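Local coordinates for peptidoglycan recognition protein-LC isoform LCx (Drosophila melanogaster, PDB 2F2L) that probably senses bacterial peptidoglycan as an innate immune receptor, here binding an anhydro-muropeptide that carries meso-diaminopimelic acid through its extracellular recognition domain, at residues K15-R27 with R80-R94. Residues are numbered along the deposited sequence; the frame is centred on the assembly and turned at random.
Sequences KRMLDAQQLPINR and RGWDYVGAHTKGYNR. With MLD (glcnac(beta1-4)-murnac(1,6-anhydro)-L-ala-gamma-D-glu-meso-a2pm-D-ala), chain G; SO4 (sulfate ion), chain F.
Leu18 meets Arg80 and Tyr84 where the segment leading to strand 25-32 runs over the loop between strands 76-78 and 97-101, in a recognition domain of the amidase-like PGRP fold. Here a pocket loop is held by a second, largely irregular segment through one backbone bridge and a few side chains. Leu18 CD1 lies 3.8 Å from Arg80 CD, the two side chains crossing at about a right angle, while its CB packs against Tyr84 CD1. Beyond the Leu18 CD1 methyl, the extended Arg80 chain carries its guanidinium to the diaminopimelate carboxylate of the muropeptide: NH1 gives a nearly straight bond (175°) to OBU at 2.9 Å and NH2 bonds OBV. Val85 O and the carbonyls of His63 and Ile64 take further N-H groups, fixing the rotation of this probable reader of the diaminopimelate.

Next along the segment, Asp19 O accepts from Val85 N (2.9 Å), and Asp19 OD2 faces Arg94 NH2 in a long, purely electrostatic salt bridge, the carboxylate oxygen lying well off the guanidinium plane. A single beta bridge pairs Ala20 with Tyr84. Gln21 N donates to Asp83 O (3.0 Å) from above the carbonyl plane. The Gln21 side chain bends at chi2 (-112°), turning its amide in among the backbone of 80-94, between Tyr84 and Asn93-Arg94; NE2 makes a weak bond to Tyr84 O, with firmer partners at Ser96 O and, for OE1, Gly95 N. Leu23 sets CD1 beside the carboxylate of Asp83, which is salt-bridged to Lys130, and Ile25 CD1 abuts Trp82 O.

Finally, Arg27, bent at chi3 (-51°), lays one guanidinium face over the edge of Tyr92, NH1 standing 3.7 Å from CD1, while NH2 donates to O3 of a sulfate ion, probably from the crystallisation liquor, at 3.2 Å.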
loop_
_atom_site.group_PDB
_atom_site.type_symbol
_atom_site.label_atom_id
_atom_site.label_comp_id
_atom_site.label_asym_id
_atom_site.label_seq_id
_atom_site.Cartn_x
_atom_site.Cartn_y
_atom_site.Cartn_z
ATOM N N LYS B 15 -8.140 20.076 -4.837
ATOM C CA LYS B 15 -8.932 20.669 -3.761
ATOM C C LYS B 15 -8.856 22.182 -3.808
ATOM O O LYS B 15 -9.781 22.877 -3.394
ATOM C CB LYS B 15 -8.422 20.201 -2.397
ATOM C CG LYS B 15 -8.665 18.742 -2.093
ATOM C CD LYS B 15 -8.107 18.400 -0.730
ATOM C CE LYS B 15 -8.105 16.912 -0.495
ATOM N NZ LYS B 15 -7.386 16.601 0.774
ATOM N N ARG B 16 -7.725 22.678 -4.287
ATOM C CA ARG B 16 -7.494 24.099 -4.449
ATOM C C ARG B 16 -6.500 24.281 -5.586
ATOM O O ARG B 16 -6.000 23.300 -6.156
ATOM C CB ARG B 16 -6.944 24.694 -3.150
ATOM C CG ARG B 16 -5.566 24.172 -2.757
ATOM C CD ARG B 16 -5.307 24.279 -1.259
ATOM N NE ARG B 16 -4.969 25.633 -0.840
ATOM C CZ ARG B 16 -4.822 26.022 0.428
ATOM N NH1 ARG B 16 -4.978 25.165 1.438
ATOM N NH2 ARG B 16 -4.522 27.285 0.689
ATOM N N MET B 17 -6.230 25.536 -5.909
ATOM C CA MET B 17 -5.326 25.898 -6.989
ATOM C C MET B 17 -3.907 25.471 -6.638
ATOM O O MET B 17 -3.429 25.745 -5.538
ATOM C CB MET B 17 -5.387 27.412 -7.200
ATOM C CG MET B 17 -4.766 27.907 -8.491
ATOM S SD MET B 17 -4.826 29.713 -8.595
ATOM C CE MET B 17 -6.545 30.069 -8.188
ATOM N N LEU B 18 -3.242 24.787 -7.564
ATOM C CA LEU B 18 -1.880 24.318 -7.330
ATOM C C LEU B 18 -0.871 25.354 -7.796
ATOM O O LEU B 18 -1.180 26.197 -8.637
ATOM C CB LEU B 18 -1.644 22.973 -8.029
ATOM C CG LEU B 18 -2.632 21.859 -7.653
ATOM C CD1 LEU B 18 -2.312 20.571 -8.376
ATOM C CD2 LEU B 18 -2.661 21.628 -6.136
ATOM N N ASP B 19 0.329 25.291 -7.222
ATOM C CA ASP B 19 1.440 26.148 -7.617
ATOM C C ASP B 19 1.920 25.777 -9.015
ATOM O O ASP B 19 2.069 24.597 -9.340
ATOM C CB ASP B 19 2.626 26.002 -6.648
ATOM C CG ASP B 19 2.362 26.598 -5.276
ATOM O OD1 ASP B 19 1.412 27.393 -5.112
ATOM O OD2 ASP B 19 3.131 26.267 -4.351
ATOM N N ALA B 20 2.178 26.799 -9.823
ATOM C CA ALA B 20 2.677 26.625 -11.174
ATOM C C ALA B 20 4.206 26.508 -11.194
ATOM O O ALA B 20 4.901 27.088 -10.357
ATOM C CB ALA B 20 2.232 27.777 -12.038
ATOM N N GLN B 21 4.712 25.747 -12.160
ATOM C CA GLN B 21 6.145 25.569 -12.349
ATOM C C GLN B 21 6.676 26.620 -13.294
ATOM O O GLN B 21 5.955 27.074 -14.176
ATOM C CB GLN B 21 6.428 24.209 -12.979
ATOM C CG GLN B 21 5.908 23.027 -12.210
ATOM C CD GLN B 21 7.015 22.180 -11.620
ATOM O OE1 GLN B 21 8.033 22.688 -11.153
ATOM N NE2 GLN B 21 6.819 20.876 -11.642
ATOM N N GLN B 22 7.942 26.993 -13.107
ATOM C CA GLN B 22 8.696 27.718 -14.130
ATOM C C GLN B 22 9.115 26.697 -15.182
ATOM O O GLN B 22 9.744 25.669 -14.862
ATOM C CB GLN B 22 9.924 28.421 -13.538
ATOM C CG GLN B 22 10.758 29.201 -14.576
ATOM C CD GLN B 22 11.263 30.554 -14.075
ATOM O OE1 GLN B 22 11.158 30.877 -12.888
ATOM N NE2 GLN B 22 11.806 31.359 -14.987
ATOM N N LEU B 23 8.716 26.955 -16.424
ATOM C CA LEU B 23 9.070 26.104 -17.542
ATOM C C LEU B 23 10.212 26.776 -18.306
ATOM O O LEU B 23 10.323 28.001 -18.283
ATOM C CB LEU B 23 7.860 25.896 -18.453
ATOM C CG LEU B 23 6.599 25.269 -17.841
ATOM C CD1 LEU B 23 5.450 25.319 -18.859
ATOM C CD2 LEU B 23 6.845 23.855 -17.399
ATOM N N PRO B 24 11.073 25.982 -18.972
ATOM C CA PRO B 24 11.105 24.512 -19.031
ATOM C C PRO B 24 11.685 23.878 -17.773
ATOM O O PRO B 24 12.455 24.509 -17.071
ATOM C CB PRO B 24 12.024 24.228 -20.225
ATOM C CG PRO B 24 12.929 25.419 -20.290
ATOM C CD PRO B 24 12.139 26.589 -19.796
ATOM N N ILE B 25 11.312 22.633 -17.508
ATOM C CA ILE B 25 11.771 21.911 -16.326
ATOM C C ILE B 25 12.920 21.014 -16.746
ATOM O O ILE B 25 12.856 20.384 -17.801
ATOM C CB ILE B 25 10.614 21.057 -15.740
ATOM C CG1 ILE B 25 9.566 21.966 -15.104
ATOM C CG2 ILE B 25 11.111 20.024 -14.725
ATOM C CD1 ILE B 25 8.187 21.377 -15.175
ATOM N N ASN B 26 13.980 20.946 -15.951
ATOM C CA ASN B 26 15.094 20.085 -16.344
ATOM C C ASN B 26 15.431 18.964 -15.366
ATOM O O ASN B 26 16.556 18.465 -15.356
ATOM C CB ASN B 26 16.320 20.916 -16.732
ATOM C CG ASN B 26 17.239 21.165 -15.605
ATOM O OD1 ASN B 26 16.832 21.682 -14.554
ATOM N ND2 ASN B 26 18.511 20.801 -15.800
ATOM N N ARG B 27 14.429 18.542 -14.596
ATOM C CA ARG B 27 14.549 17.375 -13.710
ATOM C C ARG B 27 13.323 16.489 -13.866
ATOM O O ARG B 27 12.200 16.987 -13.854
ATOM C CB ARG B 27 14.680 17.842 -12.255
ATOM C CG ARG B 27 14.842 16.750 -11.228
ATOM C CD ARG B 27 14.847 17.323 -9.788
ATOM N NE ARG B 27 15.788 18.428 -9.627
ATOM C CZ ARG B 27 15.583 19.531 -8.894
ATOM N NH1 ARG B 27 14.430 19.746 -8.250
ATOM N NH2 ARG B 27 16.542 20.446 -8.824
ATOM N N ARG B 80 -1.079 15.760 -12.092
ATOM C CA ARG B 80 -1.040 17.217 -12.102
ATOM C C ARG B 80 -0.630 17.809 -13.456
ATOM O O ARG B 80 -0.785 19.013 -13.662
ATOM C CB ARG B 80 -0.128 17.723 -10.990
ATOM C CG ARG B 80 -0.634 17.330 -9.630
ATOM C CD ARG B 80 0.250 17.813 -8.510
ATOM N NE ARG B 80 -0.190 17.240 -7.232
ATOM C CZ ARG B 80 -0.058 17.799 -6.027
ATOM N NH1 ARG B 80 0.489 18.998 -5.863
ATOM N NH2 ARG B 80 -0.506 17.143 -4.966
ATOM N N GLY B 81 -0.119 16.970 -14.369
ATOM C CA GLY B 81 0.371 17.429 -15.683
ATOM C C GLY B 81 1.714 18.152 -15.627
ATOM O O GLY B 81 2.373 18.161 -14.583
ATOM N N TRP B 82 2.100 18.776 -16.749
ATOM C CA TRP B 82 3.416 19.447 -16.892
ATOM C C TRP B 82 3.588 20.743 -16.090
ATOM O O TRP B 82 4.719 21.093 -15.715
ATOM C CB TRP B 82 3.700 19.818 -18.365
ATOM C CG TRP B 82 3.746 18.672 -19.323
ATOM C CD1 TRP B 82 2.828 18.369 -20.287
ATOM C CD2 TRP B 82 4.775 17.691 -19.432
ATOM N NE1 TRP B 82 3.222 17.256 -20.986
ATOM C CE2 TRP B 82 4.406 16.809 -20.467
ATOM C CE3 TRP B 82 5.975 17.461 -18.746
ATOM C CZ2 TRP B 82 5.195 15.711 -20.835
ATOM C CZ3 TRP B 82 6.752 16.351 -19.111
ATOM C CH2 TRP B 82 6.358 15.506 -20.142
ATOM N N ASP B 83 2.486 21.469 -15.882
ATOM C CA ASP B 83 2.529 22.872 -15.463
ATOM C C ASP B 83 2.444 23.131 -13.960
ATOM O O ASP B 83 2.536 24.281 -13.547
ATOM C CB ASP B 83 1.373 23.643 -16.124
ATOM C CG ASP B 83 1.478 23.696 -17.642
ATOM O OD1 ASP B 83 2.464 23.216 -18.220
ATOM O OD2 ASP B 83 0.559 24.257 -18.265
ATOM N N TYR B 84 2.253 22.092 -13.146
ATOM C CA TYR B 84 2.071 22.291 -11.712
ATOM C C TYR B 84 3.032 21.479 -10.880
ATOM O O TYR B 84 3.463 20.403 -11.276
ATOM C CB TYR B 84 0.628 21.983 -11.290
ATOM C CG TYR B 84 -0.334 22.898 -11.971
ATOM C CD1 TYR B 84 -0.504 24.210 -11.532
ATOM C CD2 TYR B 84 -1.031 22.481 -13.092
ATOM C CE1 TYR B 84 -1.375 25.071 -12.181
ATOM C CE2 TYR B 84 -1.893 23.326 -13.746
ATOM C CZ TYR B 84 -2.062 24.613 -13.286
ATOM O OH TYR B 84 -2.926 25.425 -13.954
ATOM N N VAL B 85 3.333 22.015 -9.706
ATOM C CA VAL B 85 4.260 21.402 -8.768
ATOM C C VAL B 85 3.570 20.194 -8.128
ATOM O O VAL B 85 2.458 20.309 -7.634
ATOM C CB VAL B 85 4.684 22.392 -7.674
ATOM C CG1 VAL B 85 5.654 21.736 -6.710
ATOM C CG2 VAL B 85 5.299 23.679 -8.285
ATOM N N GLY B 86 4.237 19.045 -8.163
ATOM C CA GLY B 86 3.716 17.822 -7.575
ATOM C C GLY B 86 3.995 17.616 -6.089
ATOM O O GLY B 86 4.480 18.498 -5.392
ATOM N N ALA B 87 3.633 16.424 -5.620
ATOM C CA ALA B 87 3.891 15.976 -4.269
ATOM C C ALA B 87 4.362 14.522 -4.385
ATOM O O ALA B 87 3.652 13.581 -4.047
ATOM C CB ALA B 87 2.626 16.094 -3.425
ATOM N N HIS B 88 5.556 14.351 -4.932
ATOM C CA HIS B 88 6.089 13.009 -5.226
ATOM C C HIS B 88 7.498 12.784 -4.689
ATOM O O HIS B 88 7.876 11.648 -4.436
ATOM C CB HIS B 88 6.037 12.731 -6.743
ATOM C CG HIS B 88 6.656 13.808 -7.576
ATOM N ND1 HIS B 88 8.021 13.945 -7.723
ATOM C CD2 HIS B 88 6.095 14.814 -8.292
ATOM C CE1 HIS B 88 8.272 15.007 -8.473
ATOM N NE2 HIS B 88 7.119 15.551 -8.830
ATOM N N THR B 89 8.275 13.861 -4.519
ATOM C CA THR B 89 9.657 13.765 -4.101
ATOM C C THR B 89 9.982 14.981 -3.219
ATOM O O THR B 89 10.173 16.103 -3.716
ATOM C CB THR B 89 10.591 13.725 -5.332
ATOM O OG1 THR B 89 10.068 12.815 -6.317
ATOM C CG2 THR B 89 11.992 13.290 -4.918
ATOM N N LYS B 90 9.991 14.764 -1.911
ATOM C CA LYS B 90 10.100 15.854 -0.956
ATOM C C LYS B 90 11.398 16.607 -1.180
ATOM O O LYS B 90 12.469 15.992 -1.252
ATOM C CB LYS B 90 10.067 15.319 0.477
ATOM C CG LYS B 90 10.187 16.386 1.554
ATOM C CD LYS B 90 8.841 16.868 2.069
ATOM C CE LYS B 90 8.428 16.137 3.336
ATOM N NZ LYS B 90 7.925 14.766 3.027
ATOM N N GLY B 91 11.286 17.933 -1.286
ATOM C CA GLY B 91 12.432 18.813 -1.490
ATOM C C GLY B 91 12.735 19.012 -2.961
ATOM O O GLY B 91 13.458 19.939 -3.325
ATOM N N TYR B 92 12.173 18.163 -3.820
ATOM C CA TYR B 92 12.477 18.204 -5.250
ATOM C C TYR B 92 11.266 18.330 -6.148
ATOM O O TYR B 92 11.378 18.124 -7.361
ATOM C CB TYR B 92 13.278 16.966 -5.635
ATOM C CG TYR B 92 14.605 16.929 -4.943
ATOM C CD1 TYR B 92 15.692 17.641 -5.438
ATOM C CD2 TYR B 92 14.763 16.210 -3.765
ATOM C CE1 TYR B 92 16.919 17.619 -4.774
ATOM C CE2 TYR B 92 15.960 16.181 -3.105
ATOM C CZ TYR B 92 17.040 16.886 -3.603
ATOM O OH TYR B 92 18.227 16.825 -2.912
ATOM N N ASN B 93 10.115 18.663 -5.586
ATOM C CA ASN B 93 8.899 18.748 -6.383
ATOM C C ASN B 93 8.922 19.975 -7.297
ATOM O O ASN B 93 8.564 19.888 -8.475
ATOM C CB ASN B 93 7.662 18.779 -5.485
ATOM C CG ASN B 93 7.411 17.454 -4.800
ATOM O OD1 ASN B 93 7.410 16.401 -5.440
ATOM N ND2 ASN B 93 7.197 17.495 -3.493
ATOM N N ARG B 94 9.335 21.107 -6.737
ATOM C CA ARG B 94 9.511 22.325 -7.504
ATOM C C ARG B 94 10.665 22.137 -8.489
ATOM O O ARG B 94 11.777 21.810 -8.099
ATOM C CB ARG B 94 9.781 23.495 -6.559
ATOM C CG ARG B 94 10.120 24.790 -7.230
ATOM C CD ARG B 94 8.889 25.590 -7.589
ATOM N NE ARG B 94 8.199 26.141 -6.420
ATOM C CZ ARG B 94 7.115 26.912 -6.482
ATOM N NH1 ARG B 94 6.581 27.243 -7.655
ATOM N NH2 ARG B 94 6.560 27.354 -5.363
HETATM C CAA MLD G . 8.449 -0.754 -2.585
HETATM C CAB MLD G . 8.661 0.711 -2.235
HETATM O OAC MLD G . 8.926 1.529 -3.106
HETATM N N2 MLD G . 8.527 1.000 -0.944
HETATM C C2 MLD G . 8.722 2.330 -0.377
HETATM C C3 MLD G . 9.711 2.179 0.782
HETATM O O3 MLD G . 10.981 1.646 0.355
HETATM C C4 MLD G . 9.859 3.490 1.547
HETATM O O4 MLD G . 10.631 3.212 2.701
HETATM C C5 MLD G . 8.476 3.989 1.977
HETATM C C6 MLD G . 8.441 5.371 2.655
HETATM O O6 MLD G . 7.106 5.574 3.202
HETATM O O5 MLD G . 7.694 4.153 0.797
HETATM C C1 MLD G . 7.412 2.895 0.140
HETATM O O1 MLD G . 6.570 3.147 -0.956
HETATM C CA4 MLD G . 5.224 3.476 -0.538
HETATM C CA5 MLD G . 4.371 2.315 -0.027
HETATM O OA5 MLD G . 3.152 2.077 -0.809
HETATM C CA6 MLD G . 3.806 2.905 1.219
HETATM O OA6 MLD G . 2.714 3.681 0.766
HETATM C CA1 MLD G . 2.477 3.333 -0.630
HETATM C CA2 MLD G . 3.133 4.412 -1.506
HETATM N NAD MLD G . 2.419 4.505 -2.798
HETATM C CAE MLD G . 1.902 5.633 -3.251
HETATM C CAF MLD G . 1.200 5.507 -4.588
HETATM O OAG MLD G . 1.982 6.717 -2.671
HETATM C CA3 MLD G . 4.598 4.083 -1.784
HETATM O OAH MLD G . 5.373 5.279 -2.148
HETATM C CAI MLD G . 5.590 5.439 -3.571
HETATM C CAJ MLD G . 6.865 4.778 -4.042
HETATM C CAL MLD G . 5.672 6.944 -3.901
HETATM O OAM MLD G . 5.924 7.251 -5.061
HETATM N N MLD G . 5.452 7.834 -2.934
HETATM C CA MLD G . 5.466 9.288 -3.138
HETATM C CB MLD G . 4.031 9.671 -3.515
HETATM C C MLD G . 5.816 9.933 -1.785
HETATM O O MLD G . 5.182 9.630 -0.772
HETATM N NAN MLD G . 6.841 10.781 -1.823
HETATM C CAO MLD G . 7.372 11.525 -0.669
HETATM C CAP MLD G . 8.929 11.410 -0.590
HETATM O OBA MLD G . 9.496 12.284 0.071
HETATM O OAQ MLD G . 9.532 10.497 -1.205
HETATM C CBB MLD G . 7.104 13.012 -0.876
HETATM C CBC MLD G . 5.642 13.418 -0.803
HETATM C CBD MLD G . 5.546 14.947 -0.941
HETATM O OBE MLD G . 6.416 15.598 -1.522
HETATM N NBF MLD G . 4.481 15.494 -0.395
HETATM C CBG MLD G . 4.238 16.941 -0.438
HETATM C CBH MLD G . 5.279 17.673 0.433
HETATM O OBI MLD G . 5.578 17.254 1.550
HETATM N NBJ MLD G . 5.838 18.740 -0.133
HETATM C CBK MLD G . 6.842 19.598 0.535
HETATM C CBL MLD G . 6.319 21.039 0.529
HETATM C CBM MLD G . 8.227 19.591 -0.148
HETATM O OBO MLD G . 8.288 19.313 -1.374
HETATM O OBN MLD G . 9.202 19.890 0.586
HETATM C CBP MLD G . 2.797 17.208 0.030
HETATM C CBQ MLD G . 2.322 18.623 -0.344
HETATM C CBR MLD G . 0.841 18.815 -0.008
HETATM C CBS MLD G . 0.180 19.932 -0.818
HETATM C CBT MLD G . -0.009 19.466 -2.269
HETATM O OBV MLD G . -0.904 18.629 -2.472
HETATM O OBU MLD G . 0.735 19.961 -3.139
HETATM N NBW MLD G . 1.020 21.135 -0.782
HETATM S S SO4 F . 17.116 22.247 -5.711
HETATM O O1 SO4 F . 16.854 21.990 -4.293
HETATM O O2 SO4 F . 17.929 23.455 -5.870
HETATM O O3 SO4 F . 15.844 22.444 -6.412
HETATM O O4 SO4 F . 17.842 21.110 -6.272
HETATM O O HOH W 1 8.668 27.235 -10.164
#